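Local atomic coordinates of glycoside Hydrolase (PDB entry 5T99), a protein that probably hydrolyses galactosidic linkages as a family 2 glycoside hydrolase of an agarose-degrading pathway in a gut Bacteroides, and binds the inhibitor galacto-isofagomine. Residues A[459-462]-A[463-466]; A[615-618]-A[619-623]. One frame throughout, in Å; residues are numbered along the deposited sequence.

Contact 1 of 2, residues A[459-462]-A[463-466]; sequences DNNM and AQQV
The side-chain amide of Q465 reaches back to the backbone of N461: its NE2 gives a hydrogen bond to N461 O at 3.1 Å, entering nearly along the C=O axis with an N-H...O angle of 163°. N461 O also lies almost in the amide plane of Q465. The Q465 chain gets there by folding at chi2 (-57°), which swings CD back over the turn. The N461 amide stands almost perpendicular to that of Q465, planes 86° apart, and the two nitrogens, N461 ND2 and Q465 NE2, are merely neighbours at 3.4 Å, both being donors. Q464 comes from another direction, its side chain crossing that of N461 at about a right angle and its OE1 set 3.2 Å from N461 CA. The turn itself is closed by the backbone bond from Q465 N to M462 O, 2.9 Å. M462, buried, runs straight to SD and bends only at its last torsion. From N460 on, the chain is the loop leading from helix 456-459 to strand 468-472 of the TIM barrel. Q464 NE2 bonds back to F458 O in that helix, N461 and Q465 rest on F428 of helix 427-441, and M462 touches A431 of the same helix and F451 of strand 447-451.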
ATOM      1  N   ASP A 459      -0.462 -28.700  13.018  1.00 16.86           N
ATOM      2  CA  ASP A 459      -0.036 -29.985  13.609  1.00 17.21           C
ATOM      3  C   ASP A 459       1.448 -30.010  14.006  1.00 16.43           C
ATOM      4  O   ASP A 459       1.843 -30.800  14.865  1.00 15.55           O
ATOM      5  CB  ASP A 459      -0.299 -31.147  12.635  1.00 17.95           C
ATOM      6  CG  ASP A 459      -1.784 -31.407  12.392  1.00 18.87           C
ATOM      7  OD1 ASP A 459      -2.648 -30.848  13.105  1.00 19.35           O
ATOM      8  OD2 ASP A 459      -2.083 -32.198  11.467  1.00 20.02           O
ATOM      9  N   ASN A 460       2.252 -29.154  13.366  1.00 15.51           N
ATOM     10  CA  ASN A 460       3.681 -29.068  13.625  1.00 14.84           C
ATOM     11  C   ASN A 460       4.069 -27.986  14.653  1.00 14.40           C
ATOM     12  O   ASN A 460       5.217 -27.531  14.668  1.00 13.84           O
ATOM     13  CB  ASN A 460       4.424 -28.794  12.313  1.00 14.90           C
ATOM     14  CG  ASN A 460       4.198 -29.866  11.259  1.00 14.74           C
ATOM     15  OD1 ASN A 460       3.647 -30.919  11.534  1.00 14.56           O
ATOM     16  ND2 ASN A 460       4.621 -29.579  10.033  1.00 14.67           N
ATOM     17  N   ASN A 461       3.121 -27.553  15.491  1.00 14.21           N
ATOM     18  CA  ASN A 461       3.418 -26.612  16.587  1.00 14.18           C
ATOM     19  C   ASN A 461       3.929 -25.236  16.111  1.00 14.37           C
ATOM     20  O   ASN A 461       4.576 -24.548  16.872  1.00 14.26           O
ATOM     21  CB  ASN A 461       4.416 -27.274  17.566  1.00 13.88           C
ATOM     22  CG  ASN A 461       4.455 -26.622  18.936  1.00 13.64           C
ATOM     23  OD1 ASN A 461       3.438 -26.185  19.495  1.00 13.48           O
ATOM     24  ND2 ASN A 461       5.650 -26.574  19.497  1.00 13.38           N
ATOM     25  N   MET A 462       3.627 -24.835  14.864  1.00 15.07           N
ATOM     26  CA  MET A 462       4.062 -23.532  14.320  1.00 15.22           C
ATOM     27  C   MET A 462       3.037 -22.431  14.577  1.00 15.27           C
ATOM     28  O   MET A 462       3.377 -21.375  15.098  1.00 15.27           O
ATOM     29  CB  MET A 462       4.358 -23.602  12.818  1.00 15.39           C
ATOM     30  CG  MET A 462       4.813 -22.270  12.226  1.00 15.77           C
ATOM     31  SD  MET A 462       5.307 -22.315  10.486  1.00 16.87           S
ATOM     32  CE  MET A 462       6.990 -22.909  10.616  1.00 16.72           C
ATOM     33  N   ALA A 463       1.789 -22.681  14.182  1.00 15.75           N
ATOM     34  CA  ALA A 463       0.662 -21.752  14.401  1.00 15.52           C
ATOM     35  C   ALA A 463       0.528 -21.263  15.859  1.00 15.33           C
ATOM     36  O   ALA A 463       0.085 -20.142  16.111  1.00 15.56           O
ATOM     37  CB  ALA A 463      -0.634 -22.403  13.946  1.00 15.42           C
ATOM     38  N   GLN A 464       0.959 -22.098  16.801  1.00 14.89           N
ATOM     39  CA  GLN A 464       0.898 -21.781  18.217  1.00 14.63           C
ATOM     40  C   GLN A 464       1.996 -20.809  18.688  1.00 14.12           C
ATOM     41  O   GLN A 464       1.928 -20.318  19.806  1.00 14.24           O
ATOM     42  CB  GLN A 464       0.972 -23.078  19.037  1.00 14.74           C
ATOM     43  CG  GLN A 464      -0.222 -24.027  18.877  1.00 14.74           C
ATOM     44  CD  GLN A 464      -0.219 -24.859  17.592  1.00 14.84           C
ATOM     45  OE1 GLN A 464       0.757 -24.887  16.839  1.00 14.86           O
ATOM     46  NE2 GLN A 464      -1.337 -25.528  17.330  1.00 15.02           N
ATOM     47  N   GLN A 465       2.996 -20.539  17.855  1.00 13.74           N
ATOM     48  CA  GLN A 465       4.122 -19.682  18.231  1.00 13.53           C
ATOM     49  C   GLN A 465       3.869 -18.202  18.003  1.00 13.75           C
ATOM     50  O   GLN A 465       4.634 -17.382  18.466  1.00 14.36           O
ATOM     51  CB  GLN A 465       5.369 -20.074  17.440  1.00 13.32           C
ATOM     52  CG  GLN A 465       5.789 -21.518  17.590  1.00 13.18           C
ATOM     53  CD  GLN A 465       6.040 -21.925  19.031  1.00 13.06           C
ATOM     54  OE1 GLN A 465       6.577 -21.162  19.833  1.00 12.72           O
ATOM     55  NE2 GLN A 465       5.636 -23.133  19.363  1.00 12.98           N
ATOM     56  N   VAL A 466       2.830 -17.864  17.251  1.00 13.85           N
ATOM     57  CA  VAL A 466       2.406 -16.477  17.073  1.00 13.77           C
ATOM     58  C   VAL A 466       1.124 -16.303  17.854  1.00 14.03           C
ATOM     59  O   VAL A 466       0.488 -17.293  18.257  1.00 14.28           O
ATOM     60  CB  VAL A 466       2.209 -16.069  15.585  1.00 13.63           C
ATOM     61  CG1 VAL A 466       3.554 -15.959  14.897  1.00 13.56           C
ATOM     62  CG2 VAL A 466       1.310 -17.037  14.823  1.00 13.63           C
TER

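Contact 2 of 2, residues A[615-618]-A[619-623]; sequences ILPH and WNWKK
H618 and W621 lie against each other as an offset stack, the imidazole and the six-membered ring of the indole 4.4 Å apart at their centroids with planes inclined by 28°. The approach is closest at one corner: H618 NE2 sits over a face of the indole, toward its rim, 3.2 Å from W621 CZ2. A chi1 of 64° places H618 CG between its own backbone N and carbonyl carbon, turning the ring forward along the chain to meet W621. The same indole is tied to the same residue a second time, through a bent hydrogen bond from W621 NE1 to H618 O, 2.7 Å long with an angle of 140° at the hydrogen; the oxygen is tilted from the ring plane, and the donor stands above the carbonyl plane. P617, which follows a cis peptide bond, adds its ring, with CG 3.9 Å from W621 CZ2. The imidazole also meets Y505 edge-to-face. An alanine in place of W621 would probably cost H618 O this donor and strip the indole from one side of the imidazole, leaving Y505 as its ring partner. Looser is the side of N620, partly exposed, whose CB comes no nearer than 4.2 Å to H618 CD2 and whose ND2 is bonded to A708 O. W619 sets off away from 615-618, though an edge of its indole stays near H618 O; its NE1 is bonded to E684 O. Together these residues form an aromatic-rich connection between neighbouring antiparallel strands 613-616 and 626-633, as expected of the accessory beta domains in family 2 glycoside hydrolases.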
ATOM      1  N   ILE A 615     -24.597  -3.732 -12.394  1.00 26.14           N
ATOM      2  CA  ILE A 615     -25.077  -4.674 -13.389  1.00 27.20           C
ATOM      3  C   ILE A 615     -23.914  -5.047 -14.312  1.00 26.69           C
ATOM      4  O   ILE A 615     -23.010  -4.231 -14.569  1.00 26.19           O
ATOM      5  CB  ILE A 615     -26.303  -4.112 -14.161  1.00 28.21           C
ATOM      6  CG1 ILE A 615     -26.834  -5.141 -15.157  1.00 29.96           C
ATOM      7  CG2 ILE A 615     -25.968  -2.813 -14.882  1.00 28.59           C
ATOM      8  CD1 ILE A 615     -28.225  -4.828 -15.668  1.00 31.45           C
ATOM      9  N   LEU A 616     -23.928  -6.304 -14.745  1.00 25.86           N
ATOM     10  CA  LEU A 616     -22.986  -6.808 -15.731  1.00 26.19           C
ATOM     11  C   LEU A 616     -23.667  -7.930 -16.537  1.00 25.88           C
ATOM     12  O   LEU A 616     -24.575  -8.584 -16.010  1.00 25.74           O
ATOM     13  CB  LEU A 616     -21.653  -7.241 -15.074  1.00 26.43           C
ATOM     14  CG  LEU A 616     -21.408  -8.252 -13.931  1.00 26.35           C
ATOM     15  CD1 LEU A 616     -22.293  -8.036 -12.719  1.00 26.52           C
ATOM     16  CD2 LEU A 616     -21.463  -9.695 -14.399  1.00 26.43           C
ATOM     17  N   PRO A 617     -23.278  -8.155 -17.796  1.00 25.13           N
ATOM     18  CA  PRO A 617     -22.159  -7.499 -18.492  1.00 25.91           C
ATOM     19  C   PRO A 617     -22.572  -6.186 -19.151  1.00 26.27           C
ATOM     20  O   PRO A 617     -23.562  -5.596 -18.740  1.00 26.69           O
ATOM     21  CB  PRO A 617     -21.758  -8.551 -19.537  1.00 24.86           C
ATOM     22  CG  PRO A 617     -23.022  -9.246 -19.846  1.00 24.82           C
ATOM     23  CD  PRO A 617     -23.773  -9.320 -18.547  1.00 25.13           C
ATOM     24  N   HIS A 618     -21.789  -5.716 -20.123  1.00 28.24           N
ATOM     25  CA  HIS A 618     -22.245  -4.704 -21.092  1.00 30.18           C
ATOM     26  C   HIS A 618     -23.422  -5.220 -21.945  1.00 30.82           C
ATOM     27  O   HIS A 618     -23.789  -6.403 -21.874  1.00 30.06           O
ATOM     28  CB  HIS A 618     -21.081  -4.215 -21.999  1.00 30.85           C
ATOM     29  CG  HIS A 618     -20.479  -5.274 -22.894  1.00 32.71           C
ATOM     30  ND1 HIS A 618     -19.128  -5.552 -22.899  1.00 33.55           N
ATOM     31  CD2 HIS A 618     -21.030  -6.104 -23.816  1.00 32.58           C
ATOM     32  CE1 HIS A 618     -18.872  -6.504 -23.780  1.00 33.79           C
ATOM     33  NE2 HIS A 618     -20.010  -6.860 -24.349  1.00 33.18           N
ATOM     34  N   TRP A 619     -23.984  -4.336 -22.768  1.00 31.65           N
ATOM     35  CA  TRP A 619     -25.098  -4.691 -23.648  1.00 32.72           C
ATOM     36  C   TRP A 619     -24.806  -4.463 -25.147  1.00 33.34           C
ATOM     37  O   TRP A 619     -25.688  -4.035 -25.889  1.00 33.78           O
ATOM     38  CB  TRP A 619     -26.342  -3.929 -23.183  1.00 32.26           C
ATOM     39  CG  TRP A 619     -27.626  -4.640 -23.423  1.00 32.85           C
ATOM     40  CD1 TRP A 619     -28.693  -4.176 -24.133  1.00 32.85           C
ATOM     41  CD2 TRP A 619     -27.995  -5.941 -22.947  1.00 32.90           C
ATOM     42  NE1 TRP A 619     -29.707  -5.100 -24.129  1.00 32.50           N
ATOM     43  CE2 TRP A 619     -29.313  -6.193 -23.407  1.00 32.77           C
ATOM     44  CE3 TRP A 619     -27.346  -6.917 -22.174  1.00 32.76           C
ATOM     45  CZ2 TRP A 619     -29.999  -7.385 -23.120  1.00 32.63           C
ATOM     46  CZ3 TRP A 619     -28.021  -8.102 -21.888  1.00 33.17           C
ATOM     47  CH2 TRP A 619     -29.338  -8.328 -22.366  1.00 34.20           C
ATOM     48  N   ASN A 620     -23.558  -4.697 -25.565  1.00 33.61           N
ATOM     49  CA  ASN A 620     -23.202  -4.937 -26.974  1.00 34.93           C
ATOM     50  C   ASN A 620     -22.973  -6.427 -27.285  1.00 35.74           C
ATOM     51  O   ASN A 620     -21.853  -6.925 -27.200  1.00 33.65           O
ATOM     52  CB  ASN A 620     -21.949  -4.147 -27.366  1.00 34.89           C
ATOM     53  CG  ASN A 620     -22.198  -2.658 -27.442  1.00 35.12           C
ATOM     54  OD1 ASN A 620     -22.536  -2.022 -26.445  1.00 35.01           O
ATOM     55  ND2 ASN A 620     -22.016  -2.090 -28.625  1.00 35.18           N
ATOM     56  N   TRP A 621     -24.044  -7.114 -27.675  1.00 38.55           N
ATOM     57  CA  TRP A 621     -24.007  -8.535 -28.048  1.00 42.11           C
ATOM     58  C   TRP A 621     -24.715  -8.772 -29.396  1.00 44.27           C
ATOM     59  O   TRP A 621     -25.154  -7.815 -30.033  1.00 45.01           O
ATOM     60  CB  TRP A 621     -24.642  -9.355 -26.936  1.00 43.48           C
ATOM     61  CG  TRP A 621     -23.934  -9.183 -25.638  1.00 45.54           C
ATOM     62  CD1 TRP A 621     -24.368  -8.480 -24.551  1.00 45.84           C
ATOM     63  CD2 TRP A 621     -22.645  -9.702 -25.295  1.00 46.46           C
ATOM     64  NE1 TRP A 621     -23.435  -8.545 -23.545  1.00 46.55           N
ATOM     65  CE2 TRP A 621     -22.368  -9.289 -23.974  1.00 46.95           C
ATOM     66  CE3 TRP A 621     -21.700 -10.485 -25.973  1.00 46.92           C
ATOM     67  CZ2 TRP A 621     -21.180  -9.633 -23.317  1.00 46.97           C
ATOM     68  CZ3 TRP A 621     -20.523 -10.828 -25.323  1.00 46.06           C
ATOM     69  CH2 TRP A 621     -20.274 -10.401 -24.007  1.00 47.76           C
ATOM     70  N   LYS A 622     -24.783 -10.032 -29.838  1.00 46.49           N
ATOM     71  CA  LYS A 622     -25.456 -10.413 -31.095  1.00 46.36           C
ATOM     72  C   LYS A 622     -26.873 -10.917 -30.798  1.00 48.47           C
ATOM     73  O   LYS A 622     -27.094 -11.590 -29.787  1.00 50.11           O
ATOM     74  CB  LYS A 622     -24.658 -11.499 -31.830  1.00 43.27           C
ATOM     75  N   LYS A 623     -27.829 -10.585 -31.670  1.00 48.72           N
ATOM     76  CA  LYS A 623     -29.203 -11.092 -31.553  1.00 48.60           C
ATOM     77  C   LYS A 623     -29.162 -12.617 -31.626  1.00 48.51           C
ATOM     78  O   LYS A 623     -28.411 -13.169 -32.427  1.00 48.99           O
ATOM     79  CB  LYS A 623     -30.100 -10.523 -32.660  1.00 47.05           C
TER

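Contact 1 comes first along the chain and closes well before contact 2 opens; their centres are 50 Å apart and their nearest atoms about 37 Å, so they do not touch. They share no helix, strand or sheet. Residues 459-466 run from the end of helix 456-459 into the loop before strand 468-472, part of the parallel barrel that contributes residues such as N416 and E494 to the galacto-isofagomine pocket, whereas 615-623 take in the end of strand 613-616, an outermost strand of a three-stranded antiparallel sheet beyond the barrel, and the loop after it. Between them the chain completes the barrel with strands 490-495 and 549-552, then runs through helix 598-607. The two contacts are thus local turns in separate parts of a multidomain enzyme.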